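Local coordinates for enoyl-CoA hydratase/isomerase family protein (Bacillus anthracis, PDB 3KQF), which probably catalyses the reversible hydration of 2-enoyl-CoA thioesters to 3-hydroxyacyl-CoA, as enoyl-CoA hydratases of the crotonase superfamily do, at residues N49-A52 and N53-V56; G116-E119 and L120-A123; D226-T229 and G230-E234. All blocks are in the same frame, centred on the assembly; numbering follows the deposited sequence.

From the N terminus, interaction 1 comes first: residues 51-54 close a tight turn inside 49-56, between helix 35-49 and strand 56-61 of the six-stranded sheet. Interaction 2 lies within the short buried helix 116-123, between strands 112-114 and 126-130. Interaction 3, the opening of helix 227-242, is set at the border with a second subunit. The three follow in series, so none nests in or crosses another. Glu119 accepts from Ala148 N and Gly150 N of its own chain, and Glu234 from Gly149 N and Thr151 OG1 of the second subunit; the same short region at the start of helix 150-158 thus serves within a chain and between chains.

Interaction 1 of 3, residues N49-A52 and N53-V56; sequences NEEA and NTRV
The Glu51 carboxylate meets the Thr54 hydroxyl across the turn: OG1 donates to OE1 over 2.6 Å, arriving on the anti side of that oxygen and 33° out of the carboxylate plane. Its other oxygen, OE2, has a weak hydrogen bond to Tyr14 OH, so both oxygens are engaged. At the second flat group, the guanidinium of Arg55, a water lies at the edge in plane, accepting from NE at 2.7 Å. The same water donates to Ala52 O at 3.2 Å and so links a corner of the turn to the residue that follows it.

Glu51 places its acid with CG beside the backbone N (chi1 -76°) and an extended chain beyond, which carries OE1 alongside Thr54 CB, 3.5 Å away. The backbone closes the same pair of residues: Thr54 N donates to Glu51 O at 3.3 Å, a long bond that comes from well above the carbonyl plane. Glu51 O also accepts from Arg213 NH2, and Thr54 O from Gln103 NE2, so the turn is tied to its neighbours from both ends. Arg55 NH1 and NH2 donate to Ala205 O and Tyr262 O.

With Ala52 and Asn53 at its corners, this is a type I beta turn reinforced by a side-chain bond between its first and fourth residues, and it delivers the chain into strand 56-61 of the crotonase-fold sheet.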
loop_
_atom_site.group_PDB
_atom_site.type_symbol
_atom_site.label_atom_id
_atom_site.label_comp_id
_atom_site.label_asym_id
_atom_site.label_seq_id
_atom_site.Cartn_x
_atom_site.Cartn_y
_atom_site.Cartn_z
ATOM N N ASN A 49 -28.666 -4.920 5.690
ATOM C CA ASN A 49 -27.898 -4.864 6.920
ATOM C C ASN A 49 -28.435 -5.847 7.995
ATOM O O ASN A 49 -27.660 -6.374 8.802
ATOM C CB ASN A 49 -27.889 -3.416 7.448
ATOM C CG ASN A 49 -26.856 -3.189 8.510
ATOM O OD1 ASN A 49 -25.662 -3.110 8.211
ATOM N ND2 ASN A 49 -27.304 -2.982 9.746
ATOM N N GLU A 50 -29.746 -6.097 7.970
ATOM C CA GLU A 50 -30.408 -6.983 8.928
ATOM C C GLU A 50 -30.769 -8.363 8.365
ATOM O O GLU A 50 -31.474 -9.132 9.017
ATOM C CB GLU A 50 -31.674 -6.293 9.455
ATOM C CG GLU A 50 -31.388 -4.995 10.190
ATOM C CD GLU A 50 -30.650 -5.214 11.499
ATOM O OE1 GLU A 50 -31.147 -5.988 12.347
ATOM O OE2 GLU A 50 -29.594 -4.580 11.699
ATOM N N GLU A 51 -30.279 -8.682 7.172
ATOM C CA GLU A 51 -30.567 -9.979 6.546
ATOM C C GLU A 51 -29.508 -11.036 6.861
ATOM O O GLU A 51 -28.459 -11.075 6.232
ATOM C CB GLU A 51 -30.718 -9.837 5.030
ATOM C CG GLU A 51 -32.036 -9.232 4.582
ATOM C CD GLU A 51 -32.111 -9.039 3.067
ATOM O OE1 GLU A 51 -31.126 -9.356 2.357
ATOM O OE2 GLU A 51 -33.157 -8.563 2.586
ATOM N N ALA A 52 -29.802 -11.893 7.834
ATOM C CA ALA A 52 -28.911 -12.985 8.210
ATOM C C ALA A 52 -28.747 -14.056 7.099
ATOM O O ALA A 52 -27.720 -14.743 7.034
ATOM C CB ALA A 52 -29.417 -13.639 9.503
ATOM N N ASN A 53 -29.755 -14.189 6.240
ATOM C CA ASN A 53 -29.720 -15.166 5.148
ATOM C C ASN A 53 -28.872 -14.678 3.965
ATOM O O ASN A 53 -28.474 -15.472 3.107
ATOM C CB ASN A 53 -31.144 -15.462 4.673
ATOM C CG ASN A 53 -31.206 -16.596 3.668
ATOM O OD1 ASN A 53 -30.335 -17.468 3.634
ATOM N ND2 ASN A 53 -32.257 -16.602 2.855
ATOM N N THR A 54 -28.609 -13.377 3.913
ATOM C CA THR A 54 -27.815 -12.787 2.819
ATOM C C THR A 54 -26.341 -12.789 3.188
ATOM O O THR A 54 -25.933 -12.155 4.164
ATOM C CB THR A 54 -28.281 -11.372 2.486
ATOM O OG1 THR A 54 -29.638 -11.433 2.035
ATOM C CG2 THR A 54 -27.416 -10.756 1.383
ATOM N N ARG A 55 -25.537 -13.494 2.392
ATOM C CA ARG A 55 -24.116 -13.639 2.708
ATOM C C ARG A 55 -23.158 -12.767 1.918
ATOM O O ARG A 55 -22.055 -12.523 2.382
ATOM C CB ARG A 55 -23.698 -15.106 2.564
ATOM C CG ARG A 55 -24.371 -16.039 3.582
ATOM C CD ARG A 55 -24.017 -17.504 3.369
ATOM N NE ARG A 55 -24.733 -18.361 4.322
ATOM C CZ ARG A 55 -24.516 -19.658 4.493
ATOM N NH1 ARG A 55 -23.584 -20.302 3.792
ATOM N NH2 ARG A 55 -25.231 -20.316 5.394
ATOM N N VAL A 56 -23.570 -12.326 0.735
ATOM C CA VAL A 56 -22.734 -11.523 -0.136
ATOM C C VAL A 56 -23.652 -10.650 -0.951
ATOM O O VAL A 56 -24.779 -11.065 -1.326
ATOM C CB VAL A 56 -21.910 -12.391 -1.141
ATOM C CG1 VAL A 56 -20.985 -11.514 -1.974
ATOM C CG2 VAL A 56 -21.099 -13.467 -0.436
HETATM O O HOH W 1 -26.531 -17.626 6.260
#

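Interaction 2 of 3, residues G116-E119 and L120-A123; sequences GGTE and LSLA
Thr118 O is the acceptor on which two donors from the next turn of the helix converge, Ser121 OG and Leu122 N. The side-chain bond is the more distinctive of the two: OG lies 2.9 Å from Thr118 O, tilted 19° from the carbonyl plane. Ser121 achieves this by turning OG into the crowded position between its own backbone N and carbonyl carbon (chi1 81°), which folds the hydroxyl back against the helix and satisfies it in a buried setting.

Backbone bonds form the second group. Leu120 N donates to Gly116 O at 2.9 Å, Ser121 N to Gly117 O at 3.2 Å and Leu122 N to Thr118 O at 3.0 Å, the regular i to i+4 ladder of an alpha helix. The last rung, from Ala123 N to Glu119 O, is weak.

Apolar contact is modest. Thr118 CG2 meets Leu122 CD1 at 3.9 Å, the two side chains crossing at a slant. Leu122 then packs on Arg153, Leu154 and Leu157 of helix 150-158, whereas Leu120 touches Met95 of helix 81-99.

Polar ends that leave the helix are held elsewhere. Thr118 OG1 bonds to Ala113 O and Gly136 N, tying the helix to strands 112-114 and 134-136. Two backbone N-H groups, of Ala148 and Gly150, grip the one oxygen Glu119 OE2, which should limit how the carboxylate turns, and the side chain touches Glu139.

The sequence GGTEL, Gly116 to Leu120, resembles the crotonase signature, in which such a helix begins beside the oxyanion hole; by analogy with relatives, its N-terminal end probably helps polarise the substrate thioester. The chemistry implies a buried helix whose polar groups are met partly by its own carbonyls and partly by neighbouring backbone.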
loop_
_atom_site.group_PDB
_atom_site.type_symbol
_atom_site.label_atom_id
_atom_site.label_comp_id
_atom_site.label_asym_id
_atom_site.label_seq_id
_atom_site.Cartn_x
_atom_site.Cartn_y
_atom_site.Cartn_z
ATOM N N GLY A 116 -18.118 10.049 -8.368
ATOM C CA GLY A 116 -18.936 9.289 -7.414
ATOM C C GLY A 116 -19.024 7.808 -7.778
ATOM O O GLY A 116 -19.218 6.981 -6.904
ATOM N N GLY A 117 -18.923 7.487 -9.068
ATOM C CA GLY A 117 -18.919 6.077 -9.538
ATOM C C GLY A 117 -17.664 5.328 -9.113
ATOM O O GLY A 117 -17.720 4.139 -8.726
ATOM N N THR A 118 -16.499 5.975 -9.223
ATOM C CA THR A 118 -15.293 5.352 -8.695
ATOM C C THR A 118 -15.366 5.297 -7.152
ATOM O O THR A 118 -14.955 4.303 -6.543
ATOM C CB THR A 118 -13.997 5.999 -9.231
ATOM O OG1 THR A 118 -13.783 5.552 -10.580
ATOM C CG2 THR A 118 -12.785 5.576 -8.420
ATOM N N GLU A 119 -15.908 6.344 -6.526
ATOM C CA GLU A 119 -16.056 6.347 -5.081
ATOM C C GLU A 119 -16.932 5.193 -4.597
ATOM O O GLU A 119 -16.622 4.548 -3.576
ATOM C CB GLU A 119 -16.602 7.688 -4.594
ATOM C CG GLU A 119 -15.596 8.780 -4.727
ATOM C CD GLU A 119 -16.105 10.118 -4.271
ATOM O OE1 GLU A 119 -17.209 10.551 -4.718
ATOM O OE2 GLU A 119 -15.378 10.771 -3.491
ATOM N N LEU A 120 -18.005 4.925 -5.328
ATOM C CA LEU A 120 -18.913 3.834 -4.993
ATOM C C LEU A 120 -18.182 2.487 -5.080
ATOM O O LEU A 120 -18.334 1.624 -4.192
ATOM C CB LEU A 120 -20.131 3.855 -5.942
ATOM C CG LEU A 120 -21.202 2.795 -5.714
ATOM C CD1 LEU A 120 -21.714 2.908 -4.271
ATOM C CD2 LEU A 120 -22.334 2.928 -6.729
ATOM N N SER A 121 -17.354 2.314 -6.112
ATOM C CA SER A 121 -16.599 1.057 -6.266
ATOM C C SER A 121 -15.545 0.903 -5.159
ATOM O O SER A 121 -15.258 -0.196 -4.753
ATOM C CB SER A 121 -15.944 0.946 -7.651
ATOM O OG SER A 121 -14.743 1.672 -7.710
ATOM N N LEU A 122 -15.005 2.019 -4.656
ATOM C CA LEU A 122 -14.019 1.991 -3.560
ATOM C C LEU A 122 -14.664 1.628 -2.224
ATOM O O LEU A 122 -13.986 1.113 -1.352
ATOM C CB LEU A 122 -13.298 3.333 -3.427
ATOM C CG LEU A 122 -12.303 3.635 -4.572
ATOM C CD1 LEU A 122 -11.925 5.114 -4.620
ATOM C CD2 LEU A 122 -11.048 2.750 -4.481
ATOM N N ALA A 123 -15.963 1.904 -2.077
ATOM C CA ALA A 123 -16.705 1.573 -0.845
ATOM C C ALA A 123 -16.980 0.091 -0.772
ATOM O O ALA A 123 -17.344 -0.424 0.290
ATOM C CB ALA A 123 -18.015 2.356 -0.775
#

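Interaction 3 of 3, residues D226-T229 and G230-E234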
loop_
_atom_site.group_PDB
_atom_site.type_symbol
_atom_site.label_atom_id
_atom_site.label_comp_id
_atom_site.label_asym_id
_atom_site.label_seq_id
_atom_site.Cartn_x
_atom_site.Cartn_y
_atom_site.Cartn_z
ATOM N N ASP A 226 -2.560 0.805 14.495
ATOM C CA ASP A 226 -1.226 0.198 14.551
ATOM C C ASP A 226 -1.321 -1.335 14.555
ATOM O O ASP A 226 -2.324 -1.909 15.041
ATOM C CB ASP A 226 -0.504 0.651 15.799
ATOM C CG ASP A 226 -1.184 0.177 17.041
ATOM O OD1 ASP A 226 -2.230 0.742 17.397
ATOM O OD2 ASP A 226 -0.666 -0.764 17.652
ATOM N N LEU A 227 -0.300 -1.991 14.022
ATOM C CA LEU A 227 -0.272 -3.458 13.956
ATOM C C LEU A 227 -0.551 -4.121 15.309
ATOM O O LEU A 227 -1.387 -5.007 15.391
ATOM C CB LEU A 227 1.050 -3.967 13.415
ATOM C CG LEU A 227 1.258 -5.484 13.353
ATOM C CD1 LEU A 227 0.258 -6.183 12.450
ATOM C CD2 LEU A 227 2.689 -5.783 12.902
ATOM N N HIS A 228 0.114 -3.672 16.372
ATOM C CA HIS A 228 -0.085 -4.293 17.690
ATOM C C HIS A 228 -1.568 -4.311 18.103
ATOM O O HIS A 228 -2.099 -5.346 18.507
ATOM C CB HIS A 228 0.740 -3.564 18.775
ATOM C CG HIS A 228 0.647 -4.217 20.118
ATOM N ND1 HIS A 228 -0.256 -3.818 21.084
ATOM C CD2 HIS A 228 1.298 -5.289 20.633
ATOM C CE1 HIS A 228 -0.135 -4.598 22.146
ATOM N NE2 HIS A 228 0.804 -5.497 21.899
ATOM N N THR A 229 -2.238 -3.162 18.009
ATOM C CA THR A 229 -3.670 -3.097 18.362
ATOM C C THR A 229 -4.507 -3.960 17.410
ATOM O O THR A 229 -5.467 -4.597 17.819
ATOM C CB THR A 229 -4.220 -1.658 18.330
ATOM O OG1 THR A 229 -3.397 -0.792 19.123
ATOM C CG2 THR A 229 -5.658 -1.647 18.867
ATOM N N GLY A 230 -4.162 -3.922 16.128
ATOM C CA GLY A 230 -4.829 -4.727 15.105
ATOM C C GLY A 230 -4.794 -6.215 15.428
ATOM O O GLY A 230 -5.805 -6.922 15.288
ATOM N N LEU A 231 -3.652 -6.685 15.919
ATOM C CA LEU A 231 -3.515 -8.089 16.302
ATOM C C LEU A 231 -4.439 -8.442 17.477
ATOM O O LEU A 231 -5.017 -9.540 17.524
ATOM C CB LEU A 231 -2.070 -8.434 16.631
ATOM C CG LEU A 231 -1.078 -8.327 15.450
ATOM C CD1 LEU A 231 0.356 -8.374 15.981
ATOM C CD2 LEU A 231 -1.313 -9.384 14.435
ATOM N N GLN A 232 -4.613 -7.506 18.399
ATOM C CA GLN A 232 -5.488 -7.743 19.537
ATOM C C GLN A 232 -6.943 -7.799 19.063
ATOM O O GLN A 232 -7.736 -8.533 19.628
ATOM C CB GLN A 232 -5.337 -6.656 20.616
ATOM C CG GLN A 232 -3.924 -6.302 20.974
ATOM C CD GLN A 232 -3.014 -7.513 21.177
ATOM O OE1 GLN A 232 -3.329 -8.420 21.943
ATOM N NE2 GLN A 232 -1.852 -7.505 20.492
HETATM N N MSE A 233 -7.289 -7.028 18.042
HETATM C CA MSE A 233 -8.649 -7.069 17.532
HETATM C C MSE A 233 -8.924 -8.403 16.838
HETATM O O MSE A 233 -10.006 -8.983 16.987
HETATM C CB MSE A 233 -8.907 -5.883 16.631
HETATM C CG MSE A 233 -10.041 -6.058 15.690
HETATM SE SE MSE A 233 -10.540 -4.345 15.015
HETATM C CE MSE A 233 -8.825 -3.438 15.046
ATOM N N GLU A 234 -7.939 -8.892 16.102
ATOM C CA GLU A 234 -8.050 -10.195 15.449
ATOM C C GLU A 234 -8.254 -11.299 16.502
ATOM O O GLU A 234 -9.037 -12.235 16.300
ATOM C CB GLU A 234 -6.783 -10.507 14.689
ATOM C CG GLU A 234 -6.872 -11.782 13.834
ATOM C CD GLU A 234 -5.539 -12.177 13.259
ATOM O OE1 GLU A 234 -5.227 -11.788 12.100
ATOM O OE2 GLU A 234 -4.750 -12.802 14.003
#
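An N-cap begins helix 227-242: Asp226 stands just before the first turn, and its carbonyl O takes the first helical bond, from Gly230 N at 2.9 Å and nearly along the C=O axis. The carboxylate of Asp226 bends back over the same turn. OD2 accepts from Thr229 N, one of the first-turn amides that have no helical carbonyl before them, from above the carboxylate plane, while OD1 accepts from Thr229 OG1 at 2.6 Å on its syn side. Two separate donors on a single residue thus fix the rotation of the acid.

Further along, Leu231 N bonds to Leu227 O at 2.9 Å, and the same pair also touches through its side chains, Leu227 CD1 to Leu231 CG at 3.9 Å. On another side of the helix, Gln232 curls back toward His228. Its CG lies anti to the carbonyl carbon (chi1 -46°) and the chain bends at chi2 (-45°), which turns the amide back to the His228 carbonyl, so that NE2 donates to His228 O at 2.9 Å with the acceptor close to the amide plane. This supplements a weak bond to the same oxygen from Gln232 N. NE2 also lies 3.6 Å above one face of the imidazole, offset toward the rim, with ring and amide planes 27° apart. The other end of that amide, OE1, is held by Lys235 NZ.

Glu234 turns to the second subunit, where its carboxylate accepts from Thr151 OG1 and Gly149 N of that chain; Leu227 N donates to Gln224 OE1 of the second subunit.

Negative charge at Asp226 should interact favourably with the positive end of the helix dipole. Asp226 and Thr229 thus define the helix start, while Leu227 N and the Glu234 carboxylate help join the two subunits.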